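Transcriptional regulator (Streptococcus thermophilus LMD-9, PDB 5JUF) acts as ComR, a quorum-sensing transcriptional activator of the RNPP family that governs streptococcal competence, probably by binding a signalling peptide and then DNA. Local coordinates at residues D50-I55 with T64-Q69; P116-L121 with E146-Q151; D231-V236 with P247-L252. All coordinates share one frame; numbering follows the deposited sequence.

Contact 1: D50-I55 with T64-Q69; sequences DRLSYI and TELLDQ
Leu52 reaches out from helix 49-59 and parts its two methyls between Leu66 and Leu67 of helix 63-67. Its CB points toward the partner helix, and CG stands opposite the backbone N (chi1 -172°), a setting that carries the fork outward into the gap between the helices. From there the branches diverge. CD1 runs up against the end of Leu66, 4.1 Å from Leu66 CD1, the two side chains lying alongside and pointing opposite ways. CD2 takes the other way and settles against the whole fork of Leu67: Leu67 CD2 and Leu67 CG are each 3.8 Å from Leu52 CD2, and Leu67 CD1 is almost as near, so that one methyl sits over a branch point and both of its arms. Leu67 starts off to one side of the line between the helices, and its tip turns in to make this contact.

One turn further along, Ile55 contributes its short branch. Ile55 CG2 lies 4.0 Å from Leu66 CD1, the isoleucine side chain being nearly perpendicular to the leucine, and the same Leu66 methyl therefore bridges Leu52 and Ile55. The interface is wholly apolar and small, 179 Å² counted over both sides. Helix 3-17 extends it, Ile11 packing on Ile55 and Ile7 on Leu67, while Arg10 bonds to the carbonyl oxygen of Leu66. Leucines and isoleucine pooled from successive short helices in this way are characteristic of the small hydrophobic core of a helix-turn-helix DNA-binding domain.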
ATOM      1  N   ASP A  50      -3.721 -13.979 -11.511  1.00 32.05           N
ATOM      2  CA  ASP A  50      -2.861 -14.840 -10.702  1.00 36.36           C
ATOM      3  C   ASP A  50      -3.673 -15.898  -9.952  1.00 27.83           C
ATOM      4  O   ASP A  50      -3.314 -17.080  -9.954  1.00 31.23           O
ATOM      5  CB  ASP A  50      -2.043 -13.995  -9.723  1.00 37.77           C
ATOM      6  CG  ASP A  50      -0.934 -13.191 -10.412  1.00 46.38           C
ATOM      7  OD1 ASP A  50      -0.559 -13.502 -11.566  1.00 50.21           O
ATOM      8  OD2 ASP A  50      -0.428 -12.243  -9.780  1.00 50.52           O
ATOM      9  N   ARG A  51      -4.766 -15.494  -9.299  1.00 25.22           N
ATOM     10  CA  ARG A  51      -5.606 -16.475  -8.598  1.00 24.48           C
ATOM     11  C   ARG A  51      -6.232 -17.470  -9.567  1.00 27.37           C
ATOM     12  O   ARG A  51      -6.333 -18.668  -9.265  1.00 25.02           O
ATOM     13  CB  ARG A  51      -6.712 -15.771  -7.806  1.00 28.52           C
ATOM     14  CG  ARG A  51      -6.217 -14.728  -6.811  1.00 41.26           C
ATOM     15  CD  ARG A  51      -6.229 -15.201  -5.381  1.00 36.59           C
ATOM     16  NE  ARG A  51      -6.147 -14.069  -4.458  1.00 34.76           N
ATOM     17  CZ  ARG A  51      -5.033 -13.661  -3.854  1.00 39.48           C
ATOM     18  NH1 ARG A  51      -3.893 -14.299  -4.038  1.00 44.11           N
ATOM     19  NH2 ARG A  51      -5.062 -12.612  -3.049  1.00 38.31           N
ATOM     20  N   LEU A  52      -6.701 -16.985 -10.721  1.00 27.13           N
ATOM     21  CA  LEU A  52      -7.290 -17.882 -11.709  1.00 28.69           C
ATOM     22  C   LEU A  52      -6.262 -18.891 -12.208  1.00 28.76           C
ATOM     23  O   LEU A  52      -6.569 -20.082 -12.359  1.00 27.08           O
ATOM     24  CB  LEU A  52      -7.864 -17.074 -12.878  1.00 31.95           C
ATOM     25  CG  LEU A  52      -8.696 -17.860 -13.901  1.00 35.30           C
ATOM     26  CD1 LEU A  52      -9.976 -18.365 -13.260  1.00 34.60           C
ATOM     27  CD2 LEU A  52      -9.006 -17.039 -15.163  1.00 35.56           C
ATOM     28  N   SER A  53      -5.033 -18.436 -12.470  1.00 27.95           N
ATOM     29  CA  SER A  53      -3.981 -19.359 -12.903  1.00 31.30           C
ATOM     30  C   SER A  53      -3.692 -20.415 -11.840  1.00 26.91           C
ATOM     31  O   SER A  53      -3.526 -21.600 -12.157  1.00 29.24           O
ATOM     32  CB  SER A  53      -2.711 -18.583 -13.240  1.00 32.40           C
ATOM     33  OG  SER A  53      -1.658 -19.480 -13.539  1.00 40.66           O
ATOM     34  N   TYR A  54      -3.622 -20.004 -10.571  1.00 29.22           N
ATOM     35  CA  TYR A  54      -3.442 -20.964  -9.483  1.00 25.68           C
ATOM     36  C   TYR A  54      -4.588 -21.974  -9.437  1.00 26.88           C
ATOM     37  O   TYR A  54      -4.363 -23.184  -9.318  1.00 25.12           O
ATOM     38  CB  TYR A  54      -3.333 -20.224  -8.141  1.00 27.04           C
ATOM     39  CG  TYR A  54      -3.261 -21.162  -6.947  1.00 26.81           C
ATOM     40  CD1 TYR A  54      -2.062 -21.796  -6.610  1.00 30.65           C
ATOM     41  CD2 TYR A  54      -4.391 -21.423  -6.163  1.00 22.91           C
ATOM     42  CE1 TYR A  54      -1.990 -22.677  -5.521  1.00 33.56           C
ATOM     43  CE2 TYR A  54      -4.330 -22.319  -5.083  1.00 23.35           C
ATOM     44  CZ  TYR A  54      -3.121 -22.932  -4.769  1.00 25.46           C
ATOM     45  OH  TYR A  54      -3.056 -23.808  -3.697  1.00 28.30           O
ATOM     46  N   ILE A  55      -5.830 -21.489  -9.492  1.00 22.85           N
ATOM     47  CA  ILE A  55      -6.980 -22.382  -9.399  1.00 25.06           C
ATOM     48  C   ILE A  55      -6.994 -23.366 -10.561  1.00 26.67           C
ATOM     49  O   ILE A  55      -7.269 -24.562 -10.382  1.00 25.61           O
ATOM     50  CB  ILE A  55      -8.286 -21.567  -9.327  1.00 26.48           C
ATOM     51  CG1 ILE A  55      -8.343 -20.790  -8.014  1.00 21.98           C
ATOM     52  CG2 ILE A  55      -9.521 -22.486  -9.473  1.00 23.29           C
ATOM     53  CD1 ILE A  55      -9.467 -19.724  -7.956  1.00 23.68           C
ATOM     54  N   THR A  64      -8.596 -21.042 -20.028  1.00 43.69           N
ATOM     55  CA  THR A  64      -9.614 -20.952 -21.065  1.00 47.15           C
ATOM     56  C   THR A  64     -10.859 -21.738 -20.683  1.00 48.23           C
ATOM     57  O   THR A  64     -11.987 -21.247 -20.820  1.00 47.80           O
ATOM     58  CB  THR A  64      -9.048 -21.467 -22.391  1.00 60.58           C
ATOM     59  OG1 THR A  64      -7.872 -20.725 -22.736  1.00 68.88           O
ATOM     60  CG2 THR A  64     -10.078 -21.331 -23.496  1.00 53.37           C
ATOM     61  N   GLU A  65     -10.674 -22.974 -20.220  1.00 47.53           N
ATOM     62  CA  GLU A  65     -11.809 -23.787 -19.799  1.00 46.24           C
ATOM     63  C   GLU A  65     -12.585 -23.108 -18.681  1.00 48.04           C
ATOM     64  O   GLU A  65     -13.818 -23.044 -18.720  1.00 57.44           O
ATOM     65  CB  GLU A  65     -11.327 -25.165 -19.349  1.00 51.49           C
ATOM     66  CG  GLU A  65     -10.827 -26.037 -20.485  1.00 63.86           C
ATOM     67  CD  GLU A  65     -10.204 -27.327 -19.993  1.00 64.39           C
ATOM     68  OE1 GLU A  65      -9.183 -27.258 -19.285  1.00 54.19           O
ATOM     69  OE2 GLU A  65     -10.741 -28.408 -20.304  1.00 72.71           O
ATOM     70  N   LEU A  66     -11.880 -22.593 -17.671  1.00 39.68           N
ATOM     71  CA  LEU A  66     -12.574 -21.952 -16.562  1.00 37.70           C
ATOM     72  C   LEU A  66     -13.269 -20.668 -16.985  1.00 37.79           C
ATOM     73  O   LEU A  66     -14.210 -20.234 -16.313  1.00 44.13           O
ATOM     74  CB  LEU A  66     -11.601 -21.666 -15.408  1.00 36.65           C
ATOM     75  CG  LEU A  66     -10.970 -22.873 -14.697  1.00 32.12           C
ATOM     76  CD1 LEU A  66     -10.214 -22.429 -13.443  1.00 29.83           C
ATOM     77  CD2 LEU A  66     -12.025 -23.905 -14.343  1.00 32.69           C
ATOM     78  N   LEU A  67     -12.823 -20.040 -18.066  1.00 35.50           N
ATOM     79  CA  LEU A  67     -13.441 -18.804 -18.521  1.00 39.85           C
ATOM     80  C   LEU A  67     -14.586 -19.044 -19.490  1.00 46.35           C
ATOM     81  O   LEU A  67     -15.545 -18.263 -19.505  1.00 42.84           O
ATOM     82  CB  LEU A  67     -12.389 -17.903 -19.177  1.00 39.73           C
ATOM     83  CG  LEU A  67     -11.426 -17.321 -18.134  1.00 43.40           C
ATOM     84  CD1 LEU A  67     -10.350 -16.486 -18.776  1.00 41.10           C
ATOM     85  CD2 LEU A  67     -12.195 -16.512 -17.107  1.00 40.02           C
ATOM     86  N   ASP A  68     -14.518 -20.122 -20.271  1.00 48.48           N
ATOM     87  CA  ASP A  68     -15.431 -20.339 -21.385  1.00 51.80           C
ATOM     88  C   ASP A  68     -15.433 -19.089 -22.253  1.00 50.74           C
ATOM     89  O   ASP A  68     -14.383 -18.688 -22.765  1.00 53.54           O
ATOM     90  CB  ASP A  68     -16.838 -20.680 -20.887  1.00 52.95           C
ATOM     91  CG  ASP A  68     -17.676 -21.405 -21.933  1.00 59.87           C
ATOM     92  OD1 ASP A  68     -17.340 -21.345 -23.142  1.00 50.02           O
ATOM     93  OD2 ASP A  68     -18.676 -22.041 -21.533  1.00 62.15           O
ATOM     94  N   GLN A  69     -16.590 -18.442 -22.391  1.00 49.47           N
ATOM     95  CA  GLN A  69     -16.704 -17.212 -23.167  1.00 56.90           C
ATOM     96  C   GLN A  69     -16.618 -15.959 -22.310  1.00 52.01           C
ATOM     97  O   GLN A  69     -16.798 -14.857 -22.834  1.00 57.06           O
ATOM     98  CB  GLN A  69     -18.015 -17.200 -23.960  1.00 60.63           C
ATOM     99  CG  GLN A  69     -18.100 -18.287 -25.019  1.00 71.33           C
ATOM    100  CD  GLN A  69     -16.976 -18.199 -26.036  1.00 80.67           C
ATOM    101  OE1 GLN A  69     -15.973 -18.906 -25.931  1.00 80.31           O
ATOM    102  NE2 GLN A  69     -17.137 -17.326 -27.025  1.00 87.58           N
TER

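Contact 2: P116-L121 with E146-Q151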
ATOM      1  N   PRO A 116     -10.799  -7.555  -9.906  1.00 28.72           N
ATOM      2  CA  PRO A 116     -10.618  -8.599  -8.893  1.00 27.41           C
ATOM      3  C   PRO A 116     -10.538  -8.003  -7.497  1.00 26.05           C
ATOM      4  O   PRO A 116     -10.320  -6.802  -7.302  1.00 21.98           O
ATOM      5  CB  PRO A 116      -9.289  -9.257  -9.287  1.00 25.86           C
ATOM      6  CG  PRO A 116      -8.519  -8.143  -9.978  1.00 25.32           C
ATOM      7  CD  PRO A 116      -9.588  -7.356 -10.729  1.00 24.73           C
ATOM      8  N   GLU A 117     -10.701  -8.889  -6.516  1.00 24.49           N
ATOM      9  CA  GLU A 117     -10.741  -8.484  -5.112  1.00 23.20           C
ATOM     10  C   GLU A 117      -9.513  -7.670  -4.702  1.00 21.30           C
ATOM     11  O   GLU A 117      -9.628  -6.704  -3.945  1.00 21.02           O
ATOM     12  CB  GLU A 117     -10.857  -9.742  -4.249  1.00 24.89           C
ATOM     13  CG  GLU A 117     -10.845  -9.521  -2.759  1.00 27.38           C
ATOM     14  CD  GLU A 117     -11.027 -10.833  -2.009  1.00 27.58           C
ATOM     15  OE1 GLU A 117     -12.084 -11.481  -2.191  1.00 24.57           O
ATOM     16  OE2 GLU A 117     -10.098 -11.227  -1.271  1.00 29.20           O
ATOM     17  N   GLU A 118      -8.327  -8.050  -5.183  1.00 25.82           N
ATOM     18  CA  GLU A 118      -7.106  -7.336  -4.798  1.00 31.64           C
ATOM     19  C   GLU A 118      -7.149  -5.868  -5.221  1.00 29.53           C
ATOM     20  O   GLU A 118      -6.693  -4.981  -4.482  1.00 23.85           O
ATOM     21  CB  GLU A 118      -5.882  -8.016  -5.411  1.00 31.60           C
ATOM     22  CG  GLU A 118      -5.753  -9.502  -5.084  1.00 42.10           C
ATOM     23  CD  GLU A 118      -6.293 -10.413  -6.176  1.00 38.53           C
ATOM     24  OE1 GLU A 118      -7.493 -10.313  -6.513  1.00 29.37           O
ATOM     25  OE2 GLU A 118      -5.509 -11.243  -6.687  1.00 34.93           O
ATOM     26  N   GLU A 119      -7.666  -5.593  -6.421  1.00 24.33           N
ATOM     27  CA  GLU A 119      -7.708  -4.210  -6.889  1.00 22.07           C
ATOM     28  C   GLU A 119      -8.727  -3.395  -6.114  1.00 23.35           C
ATOM     29  O   GLU A 119      -8.464  -2.249  -5.744  1.00 25.06           O
ATOM     30  CB  GLU A 119      -8.026  -4.163  -8.386  1.00 23.95           C
ATOM     31  CG  GLU A 119      -6.910  -4.695  -9.258  1.00 26.99           C
ATOM     32  CD  GLU A 119      -5.653  -3.832  -9.195  1.00 33.75           C
ATOM     33  OE1 GLU A 119      -5.784  -2.613  -8.964  1.00 27.55           O
ATOM     34  OE2 GLU A 119      -4.537  -4.373  -9.358  1.00 29.15           O
ATOM     35  N   LEU A 120      -9.914  -3.955  -5.888  1.00 24.66           N
ATOM     36  CA  LEU A 120     -10.906  -3.241  -5.095  1.00 26.51           C
ATOM     37  C   LEU A 120     -10.377  -2.950  -3.694  1.00 27.37           C
ATOM     38  O   LEU A 120     -10.608  -1.869  -3.145  1.00 22.64           O
ATOM     39  CB  LEU A 120     -12.208  -4.047  -5.045  1.00 24.66           C
ATOM     40  CG  LEU A 120     -12.907  -4.264  -6.398  1.00 27.65           C
ATOM     41  CD1 LEU A 120     -14.047  -5.299  -6.319  1.00 27.36           C
ATOM     42  CD2 LEU A 120     -13.439  -2.952  -6.934  1.00 26.42           C
ATOM     43  N   LEU A 121      -9.647  -3.893  -3.101  1.00 26.04           N
ATOM     44  CA  LEU A 121      -9.112  -3.650  -1.765  1.00 28.50           C
ATOM     45  C   LEU A 121      -8.092  -2.508  -1.780  1.00 22.76           C
ATOM     46  O   LEU A 121      -8.082  -1.657  -0.877  1.00 27.40           O
ATOM     47  CB  LEU A 121      -8.498  -4.944  -1.239  1.00 24.50           C
ATOM     48  CG  LEU A 121      -8.131  -5.091   0.240  1.00 31.51           C
ATOM     49  CD1 LEU A 121      -6.708  -4.737   0.426  1.00 39.14           C
ATOM     50  CD2 LEU A 121      -9.034  -4.333   1.216  1.00 28.14           C
ATOM     51  N   GLU A 146      -7.245  -8.892   5.926  1.00 21.37           N
ATOM     52  CA  GLU A 146      -6.574  -9.871   6.794  1.00 24.76           C
ATOM     53  C   GLU A 146      -5.875 -10.947   5.972  1.00 22.46           C
ATOM     54  O   GLU A 146      -4.707 -11.269   6.206  1.00 21.07           O
ATOM     55  CB  GLU A 146      -7.571 -10.545   7.746  1.00 27.22           C
ATOM     56  CG  GLU A 146      -8.025  -9.724   8.913  1.00 37.99           C
ATOM     57  CD  GLU A 146      -9.058 -10.459   9.761  1.00 39.55           C
ATOM     58  OE1 GLU A 146      -9.430 -11.619   9.430  1.00 40.25           O
ATOM     59  OE2 GLU A 146      -9.489  -9.871  10.763  1.00 44.55           O
ATOM     60  N   ASP A 147      -6.583 -11.519   5.004  1.00 24.28           N
ATOM     61  CA  ASP A 147      -6.001 -12.606   4.226  1.00 24.89           C
ATOM     62  C   ASP A 147      -4.943 -12.104   3.250  1.00 25.62           C
ATOM     63  O   ASP A 147      -3.931 -12.782   3.031  1.00 22.15           O
ATOM     64  CB  ASP A 147      -7.099 -13.363   3.490  1.00 21.24           C
ATOM     65  CG  ASP A 147      -7.732 -14.468   4.361  1.00 22.56           C
ATOM     66  OD1 ASP A 147      -7.246 -14.703   5.488  1.00 28.68           O
ATOM     67  OD2 ASP A 147      -8.687 -15.122   3.892  1.00 25.03           O
ATOM     68  N   LEU A 148      -5.149 -10.930   2.646  1.00 21.86           N
ATOM     69  CA  LEU A 148      -4.109 -10.404   1.771  1.00 23.93           C
ATOM     70  C   LEU A 148      -2.837 -10.118   2.556  1.00 24.16           C
ATOM     71  O   LEU A 148      -1.730 -10.379   2.071  1.00 24.66           O
ATOM     72  CB  LEU A 148      -4.610  -9.154   1.035  1.00 23.86           C
ATOM     73  CG  LEU A 148      -5.419  -9.509  -0.230  1.00 28.38           C
ATOM     74  CD1 LEU A 148      -6.205  -8.309  -0.722  1.00 35.18           C
ATOM     75  CD2 LEU A 148      -4.465  -9.995  -1.309  1.00 35.98           C
ATOM     76  N   PHE A 149      -2.968  -9.626   3.792  1.00 20.19           N
ATOM     77  CA  PHE A 149      -1.775  -9.374   4.597  1.00 22.34           C
ATOM     78  C   PHE A 149      -1.096 -10.673   5.039  1.00 24.78           C
ATOM     79  O   PHE A 149       0.139 -10.729   5.137  1.00 24.99           O
ATOM     80  CB  PHE A 149      -2.116  -8.510   5.812  1.00 25.44           C
ATOM     81  CG  PHE A 149      -0.910  -8.111   6.615  1.00 27.13           C
ATOM     82  CD1 PHE A 149       0.104  -7.358   6.035  1.00 28.46           C
ATOM     83  CD2 PHE A 149      -0.779  -8.495   7.940  1.00 31.50           C
ATOM     84  CE1 PHE A 149       1.227  -6.991   6.763  1.00 30.99           C
ATOM     85  CE2 PHE A 149       0.342  -8.123   8.676  1.00 37.07           C
ATOM     86  CZ  PHE A 149       1.345  -7.374   8.083  1.00 30.78           C
ATOM     87  N   GLU A 150      -1.875 -11.718   5.356  1.00 22.41           N
ATOM     88  CA  GLU A 150      -1.254 -13.014   5.635  1.00 27.17           C
ATOM     89  C   GLU A 150      -0.413 -13.485   4.451  1.00 25.20           C
ATOM     90  O   GLU A 150       0.639 -14.107   4.633  1.00 25.13           O
ATOM     91  CB  GLU A 150      -2.322 -14.073   5.972  1.00 26.90           C
ATOM     92  CG  GLU A 150      -3.085 -13.843   7.290  1.00 35.77           C
ATOM     93  CD  GLU A 150      -2.273 -14.175   8.547  1.00 39.64           C
ATOM     94  OE1 GLU A 150      -1.104 -14.579   8.424  1.00 33.79           O
ATOM     95  OE2 GLU A 150      -2.816 -14.048   9.666  1.00 41.34           O
ATOM     96  N   GLN A 151      -0.854 -13.186   3.237  1.00 22.59           N
ATOM     97  CA  GLN A 151      -0.080 -13.535   2.049  1.00 23.18           C
ATOM     98  C   GLN A 151       1.114 -12.604   1.859  1.00 24.99           C
ATOM     99  O   GLN A 151       2.217 -13.065   1.555  1.00 26.69           O
ATOM    100  CB  GLN A 151      -0.999 -13.507   0.825  1.00 24.10           C
ATOM    101  CG  GLN A 151      -2.049 -14.626   0.891  1.00 28.06           C
ATOM    102  CD  GLN A 151      -3.113 -14.525  -0.178  1.00 26.35           C
ATOM    103  OE1 GLN A 151      -3.533 -13.427  -0.553  1.00 24.09           O
ATOM    104  NE2 GLN A 151      -3.583 -15.677  -0.657  1.00 23.85           N
TER
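Leu148 of helix 139-152 projects over helix 117-130 and overlaps two residues there, one with each methyl. Its CD1 meets the end of Leu121 tip to tip, at 3.8 Å from Leu121 CD1 and 3.9 Å from Leu121 CG. The CB of Leu121 already points that way, and with CG opposite the backbone N (chi1 -167°) the side chain reaches Leu148; even Leu121 CB is 4.1 Å from Leu148 CD1. The other methyl, Leu148 CD2, rests on the aliphatic part of Glu118, 4.0 Å from Glu118 CG, with the glutamate chain set roughly square to the leucine. Glu118 is bent at chi2 (97°), which presents its methylene to the leucine while the carboxylate turns elsewhere: Glu118 OE2 is hydrogen-bonded to Ser48 OG.

The pairing joins consecutive helices of the all-helical tetratricopeptide-type domain, and Val141 and Ile144, earlier on helix 139-152, continue the apolar seam around Leu121. Polar groups flank it. Glu117 OE2 and Asp147 OD2 lie 6.6 Å apart, a spacing of like charges that would be unfavourable alone, yet each carboxylate has a cation from the helix-turn-helix region: Glu117 pairs with Arg39, and Asp147 with Arg35. These salt bridges probably offset the mutual repulsion and keep both acids ionised. Leu148 is buried further by Gln36 of helix 34-41 and by Arg51 of helix 49-59.

Contact 3: D231-V236 with P247-L252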
ATOM      1  N   ASP A 231      18.111   7.059   3.809  1.00 29.79           N
ATOM      2  CA  ASP A 231      18.856   6.904   2.560  1.00 36.15           C
ATOM      3  C   ASP A 231      17.990   6.318   1.452  1.00 36.76           C
ATOM      4  O   ASP A 231      18.082   6.745   0.293  1.00 30.76           O
ATOM      5  CB  ASP A 231      20.090   6.028   2.780  1.00 35.18           C
ATOM      6  CG  ASP A 231      21.174   6.738   3.559  1.00 52.71           C
ATOM      7  OD1 ASP A 231      21.179   7.992   3.578  1.00 50.61           O
ATOM      8  OD2 ASP A 231      22.028   6.037   4.144  1.00 60.96           O
ATOM      9  N   LYS A 232      17.149   5.335   1.773  1.00 34.07           N
ATOM     10  CA  LYS A 232      16.305   4.786   0.713  1.00 35.35           C
ATOM     11  C   LYS A 232      15.261   5.796   0.250  1.00 28.72           C
ATOM     12  O   LYS A 232      14.926   5.839  -0.938  1.00 32.33           O
ATOM     13  CB  LYS A 232      15.625   3.488   1.152  1.00 37.32           C
ATOM     14  CG  LYS A 232      15.164   2.664  -0.053  1.00 37.76           C
ATOM     15  CD  LYS A 232      14.550   1.343   0.328  1.00 44.36           C
ATOM     16  CE  LYS A 232      14.318   0.460  -0.904  1.00 38.95           C
ATOM     17  NZ  LYS A 232      15.562  -0.186  -1.453  1.00 33.36           N
ATOM     18  N   ALA A 233      14.734   6.614   1.163  1.00 28.78           N
ATOM     19  CA  ALA A 233      13.789   7.646   0.753  1.00 28.95           C
ATOM     20  C   ALA A 233      14.459   8.647  -0.186  1.00 31.05           C
ATOM     21  O   ALA A 233      13.867   9.066  -1.189  1.00 28.12           O
ATOM     22  CB  ALA A 233      13.215   8.355   1.987  1.00 27.33           C
ATOM     23  N   LEU A 234      15.704   9.027   0.116  1.00 29.13           N
ATOM     24  CA  LEU A 234      16.422   9.955  -0.755  1.00 34.23           C
ATOM     25  C   LEU A 234      16.685   9.335  -2.123  1.00 32.69           C
ATOM     26  O   LEU A 234      16.634  10.022  -3.148  1.00 33.06           O
ATOM     27  CB  LEU A 234      17.738  10.382  -0.100  1.00 34.31           C
ATOM     28  CG  LEU A 234      17.642  11.292   1.134  1.00 34.98           C
ATOM     29  CD1 LEU A 234      19.001  11.419   1.775  1.00 42.10           C
ATOM     30  CD2 LEU A 234      17.097  12.661   0.759  1.00 30.04           C
ATOM     31  N   ALA A 235      16.966   8.035  -2.160  1.00 32.37           N
ATOM     32  CA  ALA A 235      17.194   7.365  -3.435  1.00 33.11           C
ATOM     33  C   ALA A 235      15.920   7.318  -4.276  1.00 29.58           C
ATOM     34  O   ALA A 235      15.969   7.519  -5.494  1.00 37.33           O
ATOM     35  CB  ALA A 235      17.728   5.951  -3.195  1.00 32.67           C
ATOM     36  N   VAL A 236      14.775   7.038  -3.647  1.00 27.04           N
ATOM     37  CA  VAL A 236      13.497   7.117  -4.349  1.00 30.42           C
ATOM     38  C   VAL A 236      13.271   8.523  -4.889  1.00 31.32           C
ATOM     39  O   VAL A 236      12.859   8.703  -6.042  1.00 31.92           O
ATOM     40  CB  VAL A 236      12.336   6.679  -3.431  1.00 30.17           C
ATOM     41  CG1 VAL A 236      10.997   6.952  -4.099  1.00 29.84           C
ATOM     42  CG2 VAL A 236      12.443   5.197  -3.088  1.00 37.08           C
ATOM     43  N   PRO A 247      12.332  18.075   1.421  1.00 28.51           N
ATOM     44  CA  PRO A 247      12.425  18.723   2.739  1.00 28.97           C
ATOM     45  C   PRO A 247      11.947  17.826   3.867  1.00 26.28           C
ATOM     46  O   PRO A 247      12.569  17.832   4.934  1.00 28.07           O
ATOM     47  CB  PRO A 247      11.557  19.985   2.575  1.00 35.46           C
ATOM     48  CG  PRO A 247      11.667  20.329   1.120  1.00 32.71           C
ATOM     49  CD  PRO A 247      11.649  18.953   0.440  1.00 30.75           C
ATOM     50  N   SER A 248      10.897  17.017   3.649  1.00 24.92           N
ATOM     51  CA  SER A 248      10.399  16.151   4.717  1.00 29.93           C
ATOM     52  C   SER A 248      11.438  15.111   5.118  1.00 28.09           C
ATOM     53  O   SER A 248      11.475  14.691   6.278  1.00 30.76           O
ATOM     54  CB  SER A 248       9.078  15.475   4.306  1.00 26.32           C
ATOM     55  OG  SER A 248       9.268  14.469   3.314  1.00 30.07           O
ATOM     56  N   VAL A 249      12.312  14.719   4.193  1.00 28.12           N
ATOM     57  CA  VAL A 249      13.360  13.764   4.526  1.00 30.25           C
ATOM     58  C   VAL A 249      14.459  14.430   5.337  1.00 31.07           C
ATOM     59  O   VAL A 249      14.983  13.838   6.285  1.00 32.90           O
ATOM     60  CB  VAL A 249      13.905  13.109   3.248  1.00 32.08           C
ATOM     61  CG1 VAL A 249      14.992  12.081   3.590  1.00 33.27           C
ATOM     62  CG2 VAL A 249      12.762  12.442   2.481  1.00 31.80           C
ATOM     63  N   PHE A 250      14.840  15.657   4.973  1.00 24.09           N
ATOM     64  CA  PHE A 250      15.777  16.411   5.800  1.00 29.63           C
ATOM     65  C   PHE A 250      15.232  16.593   7.212  1.00 32.31           C
ATOM     66  O   PHE A 250      15.989  16.550   8.191  1.00 31.13           O
ATOM     67  CB  PHE A 250      16.078  17.770   5.161  1.00 29.62           C
ATOM     68  CG  PHE A 250      17.044  17.704   4.011  1.00 42.51           C
ATOM     69  CD1 PHE A 250      18.157  16.881   4.068  1.00 49.07           C
ATOM     70  CD2 PHE A 250      16.842  18.475   2.873  1.00 47.74           C
ATOM     71  CE1 PHE A 250      19.046  16.821   3.012  1.00 58.02           C
ATOM     72  CE2 PHE A 250      17.726  18.423   1.811  1.00 52.80           C
ATOM     73  CZ  PHE A 250      18.832  17.599   1.880  1.00 59.22           C
ATOM     74  N   VAL A 251      13.919  16.809   7.338  1.00 27.69           N
ATOM     75  CA  VAL A 251      13.317  16.876   8.669  1.00 30.35           C
ATOM     76  C   VAL A 251      13.437  15.530   9.385  1.00 32.48           C
ATOM     77  O   VAL A 251      13.627  15.489  10.605  1.00 31.75           O
ATOM     78  CB  VAL A 251      11.857  17.358   8.569  1.00 31.42           C
ATOM     79  CG1 VAL A 251      11.160  17.269   9.923  1.00 30.24           C
ATOM     80  CG2 VAL A 251      11.806  18.812   8.039  1.00 29.32           C
ATOM     81  N   LEU A 252      13.356  14.408   8.658  1.00 30.85           N
ATOM     82  CA  LEU A 252      13.574  13.116   9.314  1.00 36.03           C
ATOM     83  C   LEU A 252      14.991  13.005   9.860  1.00 39.54           C
ATOM     84  O   LEU A 252      15.200  12.500  10.967  1.00 34.08           O
ATOM     85  CB  LEU A 252      13.303  11.958   8.354  1.00 29.86           C
ATOM     86  CG  LEU A 252      11.854  11.721   7.937  1.00 31.35           C
ATOM     87  CD1 LEU A 252      11.781  10.538   6.961  1.00 33.47           C
ATOM     88  CD2 LEU A 252      10.940  11.502   9.141  1.00 31.54           C
TER
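Van der Waals contact accounts for the whole meeting of Leu234 and Ala233 with Val249, which carries all of the close contact on the helix 246-260 side. The tighter half involves Leu234. Its CD2 methyl comes to 3.6 Å from Val249 CG1, with Leu234 CG only slightly farther from that methyl at 3.7 Å; Val249 CB closes the group at 4.1 Å from Leu234 CD2. The two side chains meet at a slant. Leu234 sets out to one side of the partner, and its end comes nearer. On the valine, CG1 lies opposite the backbone N (chi1 -179°), and this rotation spreads its two methyls between two neighbours. The second, Val249 CG2, faces the small Ala233 and stays 4.1 Å from Ala233 CB. The backbones are close here, Leu234 CA and Val249 CA being 7.2 Å apart, consistent with a residue as small as Ala233 alongside. Together the segments bury 157 Å² of surface.

Between these two segments there is no hydrogen bonding; it runs within each: Ala235 N reaches Asp231 O, and Val251 N reaches Pro247 O, in the usual alpha-helical pattern. Lys232 NZ gives hydrogen bonds to the carbonyl oxygens of Leu192 and Gln194, and Ser248 OG bonds to Tyr245 O just before its own segment.

The two helices are successive members of the helical stack of the tetratricopeptide-type domain. Helix 200-219 covers one flank, Phe207 against Ala233 and Met211 and Ala214 against Leu252, whereas helices 264-280 and 284-296 pack on helix 246-260 through Pro247, Phe250 and Val251.

Overall arrangement
Contacts 1 and 2 belong to different parts of the protein yet touch, whereas contact 3 stands apart. The centres of contacts 1 and 2 are 18 Å apart, and Arg51 joins them: from the helix-turn-helix region it reaches both helices of contact 2, Arg51 NH2 lying 3.0 Å from Gln151 OE1 and Arg51 CG 3.6 Å from Glu118 OE2. This places contact 2 at the junction between DNA-binding and tetratricopeptide regions in the apo form. Contact 3 lies farther along the helical stack, its nearest atoms about 17 Å from contact 2 and about 21 Å from contact 1; contacts 1 and 3, with centres 43 Å apart, lie on opposite sides of the chain's centre. The three follow in series along the chain.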